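Local structure of Methylcobalamin\: coenzyme M methyltransferase (Methanosarcina mazei, 4AY7) at residues V86-M91 and G153-V158; T159-L164 and Q183-A188; K305-A310 and V336-A341; T297-P302 and G326-T331. The protein transfers a methyl group from a methylated corrinoid to coenzyme M in methanogenesis, probably using its zinc ion to activate the coenzyme thiol. All blocks are in the same frame, centred on the assembly; numbering follows the deposited sequence. Where two conformers were deposited one is given.

How the contacts relate
From the N terminus, contact 1 comes first: helix 86-90 is brought back to the end of strand 150-155, closing a loop of 61 residues that includes strands 94-96 and 105-108 and helix 130-144. Contact 2 follows in series, folding helix 178-202 onto helix 157-165 around helix 167-176. The two touch through residues such as V88, E155 and V160. Contacts 3 and 4 lie apart from these, around strand 320-323, and cross, their segments alternating in the order 297-302, 305-310, 326-331, 336-341. They meet at E309 and T297, tying helices 294-298, 303-315 and 333-346 to the loop after strand 320-323.

Contact 1 (V86-M91 and G153-V158); sequences VLVEAM and GMEGPV
E155 reaches the first turn of helix 86-90 through two bends: its CG sits between the backbone N and the carbonyl carbon (chi1 61°), and the chain then turns sharply at chi2 (-89°) to deliver the carboxylate to the amide groups of V86, L87 and V88. OE2 takes two of these N-H groups. The bond from V88 N is the straighter, 3.0 Å long with an angle of 157° at the hydrogen, and meets OE2 nearly along its C-O axis. L87 N comes closer to OE2, at 2.8 Å, but its bond is bent and weak. The other oxygen works through a bridging water, which lies between V86 N (3.0 Å), from which it accepts, and E155 OE1 (2.7 Å). Apolar groups frame this polar centre. V88 CG2 stands 3.6 Å from E155 OE2, while L87 and M154 lie alongside each other, pointing the same way, with L87 CD2 and M154 CE 4.0 Å apart. V160 adds a further apolar wall. Were E155 shortened to alanine, the N-H groups of L87 and V88 would probably lose their acceptor and the bridging water one of its partners. Strand 150-155 belongs to the parallel sheet of this TIM-barrel protein, so a side chain at the strand's C-terminal end binds the start of a helix supplied by an earlier part of the chain. Amides at a helix N terminus carry partial positive charge; those of L87 and V88, with V86 joined through water, probably attract the carboxylate and help hold the buried group in place.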
loop_
_atom_site.group_PDB
_atom_site.type_symbol
_atom_site.label_atom_id
_atom_site.label_comp_id
_atom_site.label_asym_id
_atom_site.label_seq_id
_atom_site.Cartn_x
_atom_site.Cartn_y
_atom_site.Cartn_z
ATOM N N VAL A 86 3.933 -6.394 9.265
ATOM C CA VAL A 86 3.459 -7.737 9.523
ATOM C C VAL A 86 4.388 -8.847 8.985
ATOM O O VAL A 86 4.652 -9.860 9.659
ATOM C CB VAL A 86 1.993 -7.913 9.046
ATOM C CG1 VAL A 86 1.488 -9.366 9.129
ATOM C CG2 VAL A 86 1.052 -7.033 9.860
ATOM N N LEU A 87 4.776 -8.701 7.725
ATOM C CA LEU A 87 5.532 -9.734 7.068
ATOM C C LEU A 87 6.956 -9.726 7.651
ATOM O O LEU A 87 7.537 -10.761 7.920
ATOM C CB LEU A 87 5.517 -9.519 5.514
ATOM C CG LEU A 87 6.397 -10.530 4.699
ATOM C CD1 LEU A 87 5.973 -11.970 5.068
ATOM C CD2 LEU A 87 6.302 -10.227 3.191
ATOM N N VAL A 88 7.554 -8.556 7.815
ATOM C CA VAL A 88 8.960 -8.535 8.276
ATOM C C VAL A 88 9.083 -9.121 9.697
ATOM O O VAL A 88 10.064 -9.839 10.012
ATOM C CB VAL A 88 9.578 -7.124 8.150
ATOM C CG1 VAL A 88 9.719 -6.769 6.655
ATOM C CG2 VAL A 88 8.742 -6.058 8.799
ATOM N N GLU A 89 8.079 -8.893 10.522
ATOM C CA GLU A 89 8.012 -9.501 11.804
ATOM C C GLU A 89 7.852 -11.007 11.720
ATOM O O GLU A 89 8.478 -11.709 12.518
ATOM C CB GLU A 89 6.834 -8.968 12.580
ATOM C CG GLU A 89 6.694 -9.596 13.944
ATOM C CD GLU A 89 5.605 -8.932 14.793
ATOM O OE1 GLU A 89 4.562 -8.648 14.230
ATOM O OE2 GLU A 89 5.709 -8.695 16.023
ATOM N N ALA A 90 6.985 -11.494 10.874
ATOM C CA ALA A 90 6.867 -12.951 10.630
ATOM C C ALA A 90 8.172 -13.555 10.118
ATOM O O ALA A 90 8.544 -14.647 10.561
ATOM C CB ALA A 90 5.700 -13.223 9.717
ATOM N N MET A 91 8.943 -12.763 9.399
ATOM C CA MET A 91 10.296 -13.134 8.953
ATOM C C MET A 91 11.409 -13.022 10.016
ATOM O O MET A 91 12.575 -13.327 9.700
ATOM C CB MET A 91 10.674 -12.376 7.682
ATOM C CG MET A 91 9.909 -12.808 6.395
ATOM S SD MET A 91 10.425 -14.471 5.905
ATOM C CE MET A 91 12.039 -13.972 5.240
ATOM N N GLY A 153 -2.885 -4.561 2.082
ATOM C CA GLY A 153 -1.659 -3.802 2.078
ATOM C C GLY A 153 -0.526 -4.525 2.719
ATOM O O GLY A 153 -0.731 -5.306 3.696
ATOM N N MET A 154 0.680 -4.292 2.214
ATOM C CA MET A 154 1.867 -4.874 2.814
ATOM C C MET A 154 3.097 -4.130 2.346
ATOM O O MET A 154 3.092 -3.476 1.314
ATOM C CB MET A 154 1.979 -6.350 2.472
ATOM C CG MET A 154 1.927 -6.585 0.983
ATOM S SD MET A 154 2.042 -8.306 0.412
ATOM C CE MET A 154 3.807 -8.557 0.529
ATOM N N GLU A 155 4.143 -4.265 3.105
ATOM C CA GLU A 155 5.497 -3.838 2.747
ATOM C C GLU A 155 5.977 -4.671 1.568
ATOM O O GLU A 155 5.662 -5.833 1.430
ATOM C CB GLU A 155 6.458 -3.936 3.984
ATOM C CG GLU A 155 6.623 -5.302 4.563
ATOM C CD GLU A 155 5.579 -5.630 5.656
ATOM O OE1 GLU A 155 4.392 -5.207 5.566
ATOM O OE2 GLU A 155 5.928 -6.380 6.581
ATOM N N GLY A 156 6.618 -4.005 0.616
ATOM C CA GLY A 156 7.019 -4.639 -0.638
ATOM C C GLY A 156 8.399 -5.282 -0.485
ATOM O O GLY A 156 9.093 -5.070 0.549
ATOM N N PRO A 157 8.837 -6.026 -1.496
ATOM C CA PRO A 157 10.028 -6.833 -1.290
ATOM C C PRO A 157 11.298 -6.047 -1.058
ATOM O O PRO A 157 12.188 -6.530 -0.335
ATOM C CB PRO A 157 10.131 -7.684 -2.530
ATOM C CG PRO A 157 9.160 -7.167 -3.518
ATOM C CD PRO A 157 8.167 -6.309 -2.783
ATOM N N VAL A 158 11.404 -4.837 -1.570
ATOM C CA VAL A 158 12.627 -4.099 -1.342
ATOM C C VAL A 158 12.700 -3.757 0.164
ATOM O O VAL A 158 13.716 -3.925 0.837
ATOM C CB VAL A 158 12.751 -2.881 -2.226
ATOM C CG1 VAL A 158 14.053 -2.116 -1.984
ATOM C CG2 VAL A 158 12.622 -3.323 -3.691
HETATM O O HOH W 1 2.187 -5.121 7.122
#

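Contact 2 (T159-L164 and Q183-A188); sequences TVASDL and QALDIA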
loop_
_atom_site.group_PDB
_atom_site.type_symbol
_atom_site.label_atom_id
_atom_site.label_comp_id
_atom_site.label_asym_id
_atom_site.label_seq_id
_atom_site.Cartn_x
_atom_site.Cartn_y
_atom_site.Cartn_z
ATOM N N THR A 159 11.600 -3.226 0.690
ATOM C CA THR A 159 11.537 -2.857 2.093
ATOM C C THR A 159 11.679 -4.073 3.017
ATOM O O THR A 159 12.343 -3.969 4.045
ATOM C CB THR A 159 10.245 -2.046 2.277
ATOM O OG1 THR A 159 10.390 -0.851 1.489
ATOM C CG2 THR A 159 9.967 -1.628 3.767
ATOM N N VAL A 160 11.125 -5.228 2.611
ATOM C CA VAL A 160 11.274 -6.459 3.385
ATOM C C VAL A 160 12.735 -6.880 3.403
ATOM O O VAL A 160 13.236 -7.218 4.472
ATOM C CB VAL A 160 10.448 -7.646 2.805
ATOM C CG1 VAL A 160 10.864 -8.946 3.454
ATOM C CG2 VAL A 160 8.954 -7.367 2.952
ATOM N N ALA A 161 13.443 -6.784 2.277
ATOM C CA ALA A 161 14.836 -7.183 2.256
ATOM C C ALA A 161 15.646 -6.274 3.177
ATOM O O ALA A 161 16.493 -6.728 3.939
ATOM C CB ALA A 161 15.404 -7.092 0.854
ATOM N N SER A 162 15.378 -4.984 3.077
ATOM C CA SER A 162 16.049 -3.964 3.870
ATOM C C SER A 162 15.827 -4.164 5.360
ATOM O O SER A 162 16.773 -4.003 6.183
ATOM C CB SER A 162 15.522 -2.595 3.467
ATOM O OG SER A 162 16.254 -1.602 4.133
ATOM N N ASP A 163 14.604 -4.547 5.719
ATOM C CA ASP A 163 14.316 -4.882 7.151
ATOM C C ASP A 163 14.943 -6.204 7.628
ATOM O O ASP A 163 15.292 -6.298 8.856
ATOM C CB ASP A 163 12.820 -4.866 7.451
ATOM C CG ASP A 163 12.216 -3.448 7.407
ATOM O OD1 ASP A 163 12.901 -2.422 7.688
ATOM O OD2 ASP A 163 11.003 -3.380 7.215
ATOM N N LEU A 164 15.238 -7.151 6.707
ATOM C CA LEU A 164 15.865 -8.395 7.138
ATOM C C LEU A 164 17.276 -8.081 7.594
ATOM O O LEU A 164 17.795 -8.712 8.518
ATOM C CB LEU A 164 15.945 -9.402 6.007
ATOM C CG LEU A 164 14.619 -9.997 5.620
ATOM C CD1 LEU A 164 14.784 -10.941 4.429
ATOM C CD2 LEU A 164 13.898 -10.646 6.770
ATOM N N GLN A 183 20.839 -11.946 -2.616
ATOM C CA GLN A 183 20.277 -13.040 -1.815
ATOM C C GLN A 183 19.141 -12.550 -0.939
ATOM O O GLN A 183 18.108 -13.208 -0.853
ATOM C CB GLN A 183 21.347 -13.672 -0.955
ATOM C CG GLN A 183 20.871 -14.970 -0.392
ATOM C CD GLN A 183 21.926 -15.629 0.456
ATOM O OE1 GLN A 183 23.136 -15.242 0.455
ATOM N NE2 GLN A 183 21.497 -16.665 1.162
ATOM N N ALA A 184 19.322 -11.391 -0.303
ATOM C CA ALA A 184 18.240 -10.832 0.537
ATOM C C ALA A 184 16.969 -10.479 -0.224
ATOM O O ALA A 184 15.828 -10.763 0.215
ATOM C CB ALA A 184 18.763 -9.612 1.297
ATOM N N LEU A 185 17.154 -9.810 -1.358
ATOM C CA LEU A 185 16.062 -9.486 -2.253
ATOM C C LEU A 185 15.340 -10.733 -2.684
ATOM O O LEU A 185 14.135 -10.769 -2.621
ATOM C CB LEU A 185 16.598 -8.737 -3.463
ATOM C CG LEU A 185 17.036 -7.306 -3.121
ATOM C CD1 LEU A 185 17.828 -6.683 -4.278
ATOM C CD2 LEU A 185 15.801 -6.457 -2.856
ATOM N N ASP A 186 16.051 -11.816 -2.981
ATOM C CA ASP A 186 15.391 -13.036 -3.369
ATOM C C ASP A 186 14.583 -13.684 -2.273
ATOM O O ASP A 186 13.461 -14.136 -2.518
ATOM C CB ASP A 186 16.410 -14.052 -3.987
ATOM C CG ASP A 186 16.919 -13.582 -5.408
ATOM O OD1 ASP A 186 16.319 -12.637 -5.997
ATOM O OD2 ASP A 186 17.941 -14.126 -5.874
ATOM N N ILE A 187 15.122 -13.756 -1.054
ATOM C CA ILE A 187 14.361 -14.288 0.070
ATOM C C ILE A 187 13.153 -13.385 0.354
ATOM O O ILE A 187 12.029 -13.900 0.546
ATOM C CB ILE A 187 15.207 -14.363 1.350
ATOM C CG1 ILE A 187 16.389 -15.350 1.155
ATOM C CG2 ILE A 187 14.359 -14.772 2.532
ATOM C CD1 ILE A 187 17.575 -15.102 2.063
ATOM N N ALA A 188 13.380 -12.046 0.407
ATOM C CA ALA A 188 12.286 -11.085 0.618
ATOM C C ALA A 188 11.195 -11.254 -0.436
ATOM O O ALA A 188 10.030 -11.236 -0.055
ATOM C CB ALA A 188 12.794 -9.616 0.609
#
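A161 and A188 face each other where helix 157-165 crosses helix 178-202, an alanine-lined helix-helix packing on the outside of the TIM barrel. The two segments run at 119° to each other, and alanines stand at the point of closest approach, which lets A161 CA and A188 CA come within 4.9 Å. Both methyl groups point into the interface, their CB atoms 3.6 Å apart. A184, one turn before A188, directs its own methyl at the same target, with A184 CB 4.2 Å from A161 CB, so that A161 sits against two successive turns of the longer helix. L185 starts out in another direction: its CB points away from helix 157-165, but with CG anti to the carbonyl carbon (chi1 -72°) the branch swings back and places CD2 3.8 Å from A161 CB. F170 of helix 167-176 packs against both A161 and L185 and covers this flank.

On the other flank L164 extends over the longer helix. Its CD1 reaches I187 CG2 at 4.3 Å, a looser apolar contact than those at the centre. V160 also looks into the interface, and it touches L87 and V88 of helix 86-90 as well, which brings a third helix against the crossing. With CG1 anti to the backbone N (chi1 168°), V160 turns that branch to the longer helix. The methyl of A188 is therefore pressed from two directions, with A188 CB 3.5 Å from V160 CG1 and 3.4 Å from A161 N.

Contact 3 (K305-A310 and V336-A341); sequences KIKAEA and VKALVA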
loop_
_atom_site.group_PDB
_atom_site.type_symbol
_atom_site.label_atom_id
_atom_site.label_comp_id
_atom_site.label_asym_id
_atom_site.label_seq_id
_atom_site.Cartn_x
_atom_site.Cartn_y
_atom_site.Cartn_z
ATOM N N LYS A 305 -10.226 22.797 -0.215
ATOM C CA LYS A 305 -8.928 22.575 -0.818
ATOM C C LYS A 305 -8.745 21.124 -1.255
ATOM O O LYS A 305 -8.193 20.818 -2.337
ATOM C CB LYS A 305 -7.869 23.048 0.104
ATOM C CG LYS A 305 -6.434 23.025 -0.391
ATOM C CD LYS A 305 -5.497 22.905 0.826
ATOM C CE LYS A 305 -4.006 22.665 0.441
ATOM N NZ LYS A 305 -3.227 23.863 0.843
ATOM N N ILE A 306 -9.254 20.189 -0.449
ATOM C CA ILE A 306 -9.274 18.761 -0.783
ATOM C C ILE A 306 -10.113 18.580 -2.056
ATOM O O ILE A 306 -9.650 17.907 -2.993
ATOM C CB ILE A 306 -9.789 17.910 0.369
ATOM C CG1 ILE A 306 -8.851 18.062 1.565
ATOM C CG2 ILE A 306 -10.078 16.442 -0.011
ATOM C CD1 ILE A 306 -9.466 17.591 2.921
ATOM N N LYS A 307 -11.289 19.192 -2.127
ATOM C CA LYS A 307 -12.169 19.006 -3.322
ATOM C C LYS A 307 -11.535 19.595 -4.573
ATOM O O LYS A 307 -11.544 18.950 -5.610
ATOM C CB LYS A 307 -13.590 19.510 -3.133
ATOM C CG LYS A 307 -14.338 18.801 -2.001
ATOM C CD LYS A 307 -15.859 18.849 -2.141
ATOM C CE LYS A 307 -16.415 20.209 -1.915
ATOM N NZ LYS A 307 -17.936 20.332 -2.005
ATOM N N ALA A 308 -10.922 20.752 -4.437
ATOM C CA ALA A 308 -10.227 21.370 -5.537
ATOM C C ALA A 308 -9.076 20.498 -6.118
ATOM O O ALA A 308 -8.941 20.346 -7.354
ATOM C CB ALA A 308 -9.720 22.751 -5.166
ATOM N N GLU A 309 -8.255 19.930 -5.258
ATOM C CA GLU A 309 -7.114 19.128 -5.686
ATOM C C GLU A 309 -7.579 17.788 -6.194
ATOM O O GLU A 309 -6.965 17.274 -7.111
ATOM C CB GLU A 309 -6.071 18.988 -4.546
ATOM C CG GLU A 309 -5.442 20.369 -4.285
ATOM C CD GLU A 309 -4.488 20.372 -3.075
ATOM O OE1 GLU A 309 -4.094 19.257 -2.608
ATOM O OE2 GLU A 309 -4.156 21.507 -2.579
ATOM N N ALA A 310 -8.657 17.237 -5.618
ATOM C CA ALA A 310 -9.336 16.037 -6.141
ATOM C C ALA A 310 -9.817 16.234 -7.570
ATOM O O ALA A 310 -9.515 15.443 -8.524
ATOM C CB ALA A 310 -10.512 15.634 -5.261
ATOM N N VAL A 336 -11.679 13.126 4.851
ATOM C CA VAL A 336 -11.741 11.899 3.982
ATOM C C VAL A 336 -13.018 11.894 3.122
ATOM O O VAL A 336 -13.003 11.605 1.885
ATOM C CB VAL A 336 -11.716 10.601 4.823
ATOM C CG1 VAL A 336 -11.790 9.398 3.850
ATOM C CG2 VAL A 336 -10.482 10.534 5.738
ATOM N N LYS A 337 -14.127 12.295 3.734
ATOM C CA LYS A 337 -15.390 12.377 3.045
ATOM C C LYS A 337 -15.405 13.415 1.894
ATOM O O LYS A 337 -16.171 13.301 0.949
ATOM C CB LYS A 337 -16.520 12.740 4.020
ATOM C CG LYS A 337 -16.850 11.626 4.985
ATOM C CD LYS A 337 -17.998 11.950 5.892
ATOM C CE LYS A 337 -19.288 11.754 5.132
ATOM N NZ LYS A 337 -20.320 12.038 6.163
ATOM N N ALA A 338 -14.551 14.430 2.025
ATOM C CA ALA A 338 -14.399 15.460 1.012
ATOM C C ALA A 338 -13.832 14.843 -0.242
ATOM O O ALA A 338 -14.146 15.301 -1.312
ATOM C CB ALA A 338 -13.534 16.615 1.493
ATOM N N LEU A 339 -13.005 13.804 -0.165
ATOM C CA LEU A 339 -12.600 13.098 -1.401
ATOM C C LEU A 339 -13.712 12.503 -2.229
ATOM O O LEU A 339 -13.762 12.609 -3.465
ATOM C CB LEU A 339 -11.653 11.915 -1.090
ATOM C CG LEU A 339 -10.173 12.167 -0.934
ATOM C CD1 LEU A 339 -9.413 10.824 -0.702
ATOM C CD2 LEU A 339 -9.652 12.993 -2.103
ATOM N N VAL A 340 -14.578 11.807 -1.552
ATOM C CA VAL A 340 -15.695 11.131 -2.110
ATOM C C VAL A 340 -16.643 12.158 -2.680
ATOM O O VAL A 340 -17.106 12.017 -3.848
ATOM C CB VAL A 340 -16.434 10.279 -1.050
ATOM C CG1 VAL A 340 -17.673 9.667 -1.701
ATOM C CG2 VAL A 340 -15.461 9.247 -0.448
ATOM N N ALA A 341 -16.888 13.242 -1.927
ATOM C CA ALA A 341 -17.754 14.318 -2.427
ATOM C C ALA A 341 -17.202 14.948 -3.743
ATOM O O ALA A 341 -17.937 15.130 -4.664
ATOM C CB ALA A 341 -17.991 15.397 -1.342
#
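Helices 303-315 and 333-346 run in broadly the same direction where I306 and K307 meet A338, the axes of the two segments crossing at -41° and approaching to 8.5 Å. I306 CG2 is the main apolar probe. With chi1 at -62°, CG1 lies beside the backbone N and CG2 is the branch turned to the second helix, reaching A338 CB at 3.8 Å and also touching L339 CD2 at 4.1 Å. L339 sets out away from helix 303-315, but its CD2 comes back to meet A310 CB as well, at 4.2 Å. These are successive outer helices of the TIM barrel, one before and one after strand 320-323; L321 and P323 of that strand pack against A310 and L339. Nearer the surface K307 lays its aliphatic chain across the second helix, with CG 3.6 Å from A338 O and CD 4.1 Å from A341 CB. A bend at chi3 (-70°) turns the outer chain, and NZ forms a salt bridge with E345, further along helix 333-346. Without the long chain of K307, as with a serine here, E345 is likely to lose its positive mate and A341 its aliphatic cover.

Contact 4 (T297-P302 and G326-T331); sequences TLLPGP and GIAPMT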
loop_
_atom_site.group_PDB
_atom_site.type_symbol
_atom_site.label_atom_id
_atom_site.label_comp_id
_atom_site.label_asym_id
_atom_site.label_seq_id
_atom_site.Cartn_x
_atom_site.Cartn_y
_atom_site.Cartn_z
ATOM N N THR A 297 -2.749 18.308 2.451
ATOM C CA THR A 297 -4.079 18.633 2.039
ATOM C C THR A 297 -5.109 17.866 2.823
ATOM O O THR A 297 -6.033 18.444 3.440
ATOM C CB THR A 297 -4.238 18.417 0.511
ATOM O OG1 THR A 297 -3.243 19.191 -0.197
ATOM C CG2 THR A 297 -5.641 18.696 0.046
ATOM N N LEU A 298 -4.949 16.564 2.841
ATOM C CA LEU A 298 -5.989 15.775 3.454
ATOM C C LEU A 298 -5.997 15.981 4.999
ATOM O O LEU A 298 -7.068 16.032 5.611
ATOM C CB LEU A 298 -5.760 14.348 2.974
ATOM C CG LEU A 298 -6.867 13.325 2.815
ATOM C CD1 LEU A 298 -8.100 13.707 2.049
ATOM C CD2 LEU A 298 -6.153 12.123 2.162
ATOM N N LEU A 299 -4.818 16.098 5.608
ATOM C CA LEU A 299 -4.685 16.186 7.050
ATOM C C LEU A 299 -5.190 17.562 7.488
ATOM O O LEU A 299 -6.071 17.598 8.301
ATOM C CB LEU A 299 -3.240 15.890 7.503
ATOM C CG LEU A 299 -2.743 16.343 8.882
ATOM C CD1 LEU A 299 -3.649 15.749 9.989
ATOM C CD2 LEU A 299 -1.267 15.995 9.063
ATOM N N PRO A 300 -4.664 18.674 6.895
ATOM C CA PRO A 300 -5.094 19.977 7.381
ATOM C C PRO A 300 -6.394 20.476 6.825
ATOM O O PRO A 300 -6.996 21.366 7.394
ATOM C CB PRO A 300 -3.918 20.917 7.027
ATOM C CG PRO A 300 -3.161 20.253 5.968
ATOM C CD PRO A 300 -3.422 18.763 6.097
ATOM N N GLY A 301 -6.862 19.904 5.717
ATOM C CA GLY A 301 -7.905 20.529 4.954
ATOM C C GLY A 301 -7.456 21.933 4.506
ATOM O O GLY A 301 -6.242 22.167 4.339
ATOM N N PRO A 302 -8.416 22.839 4.281
ATOM C CA PRO A 302 -9.851 22.609 4.511
ATOM C C PRO A 302 -10.541 21.777 3.435
ATOM O O PRO A 302 -9.884 21.317 2.438
ATOM C CB PRO A 302 -10.424 24.010 4.491
ATOM C CG PRO A 302 -9.551 24.693 3.538
ATOM C CD PRO A 302 -8.178 24.216 3.830
ATOM N N GLY A 326 -0.194 7.052 2.852
ATOM C CA GLY A 326 -1.099 6.663 3.954
ATOM C C GLY A 326 -1.783 7.920 4.533
ATOM O O GLY A 326 -1.211 9.029 4.566
ATOM N N ILE A 327 -3.024 7.759 4.961
ATOM C CA ILE A 327 -3.755 8.852 5.586
ATOM C C ILE A 327 -3.090 9.157 6.910
ATOM O O ILE A 327 -2.773 8.217 7.723
ATOM C CB ILE A 327 -5.215 8.421 5.773
ATOM C CG1 ILE A 327 -5.810 8.033 4.399
ATOM C CG2 ILE A 327 -6.040 9.535 6.447
ATOM C CD1 ILE A 327 -7.333 7.751 4.380
ATOM N N ALA A 328 -2.803 10.417 7.177
ATOM C CA ALA A 328 -2.260 10.749 8.505
ATOM C C ALA A 328 -3.324 10.382 9.592
ATOM O O ALA A 328 -4.537 10.607 9.402
ATOM C CB ALA A 328 -1.893 12.234 8.610
ATOM N N PRO A 329 -2.867 9.819 10.702
ATOM C CA PRO A 329 -3.801 9.381 11.724
ATOM C C PRO A 329 -4.690 10.499 12.286
ATOM O O PRO A 329 -5.835 10.223 12.651
ATOM C CB PRO A 329 -2.899 8.804 12.793
ATOM C CG PRO A 329 -1.685 8.325 12.066
ATOM C CD PRO A 329 -1.518 9.222 10.873
ATOM N N MET A 330 -4.213 11.733 12.350
ATOM C CA MET A 330 -5.051 12.830 12.840
ATOM C C MET A 330 -5.923 13.493 11.783
ATOM O O MET A 330 -6.560 14.523 12.066
ATOM C CB MET A 330 -4.213 13.893 13.550
ATOM C CG MET A 330 -3.614 13.363 14.829
ATOM S SD MET A 330 -4.842 12.911 16.095
ATOM C CE MET A 330 -5.644 14.413 16.648
ATOM N N THR A 331 -6.028 12.887 10.593
ATOM C CA THR A 331 -6.954 13.370 9.597
ATOM C C THR A 331 -8.440 13.324 10.064
ATOM O O THR A 331 -8.950 12.259 10.432
ATOM C CB THR A 331 -6.783 12.571 8.300
ATOM O OG1 THR A 331 -5.420 12.709 7.890
ATOM C CG2 THR A 331 -7.686 13.089 7.203
#
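T331 and L298 form the tight side of this contact, where the methyl CG2 of T331 stands 3.4 Å from L298 O. That carbonyl oxygen is also bound by N335 ND2, from helix 333-346. The rotation of T331 is fixed from within its own segment, where A328 to T331 make a type I turn. A328 O accepts twice from the last residue of the turn, from T331 N at 3.0 Å and from T331 OG1 at 2.7 Å. Both donors come from the same face of the carbonyl, and the hydroxyl is tilted 26° from its plane. Thus tethered, OG1 faces the backbone of L299, 3.7 Å from L299 CA.

The outer side is looser and partly open to solvent. L299 CG is anti to the backbone N (chi1 160°), and its two methyls rest against the same side of the turn: CD2 meets A328 CB at 3.8 Å, while CD1 lies over the M330 backbone, 3.7 Å from M330 C. M330 adds its CB at 4.1 Å from L299 CD1, but the rest of its exposed chain leads away.

Around this junction, L298 is packed by I306 of helix 303-315 and L339 of helix 333-346, and T331 by V336. Across the loop, I327 O accepts from NE2 of Q38, a coenzyme M-binding residue, and V42 of helix 42-48 packs against P329 and M330.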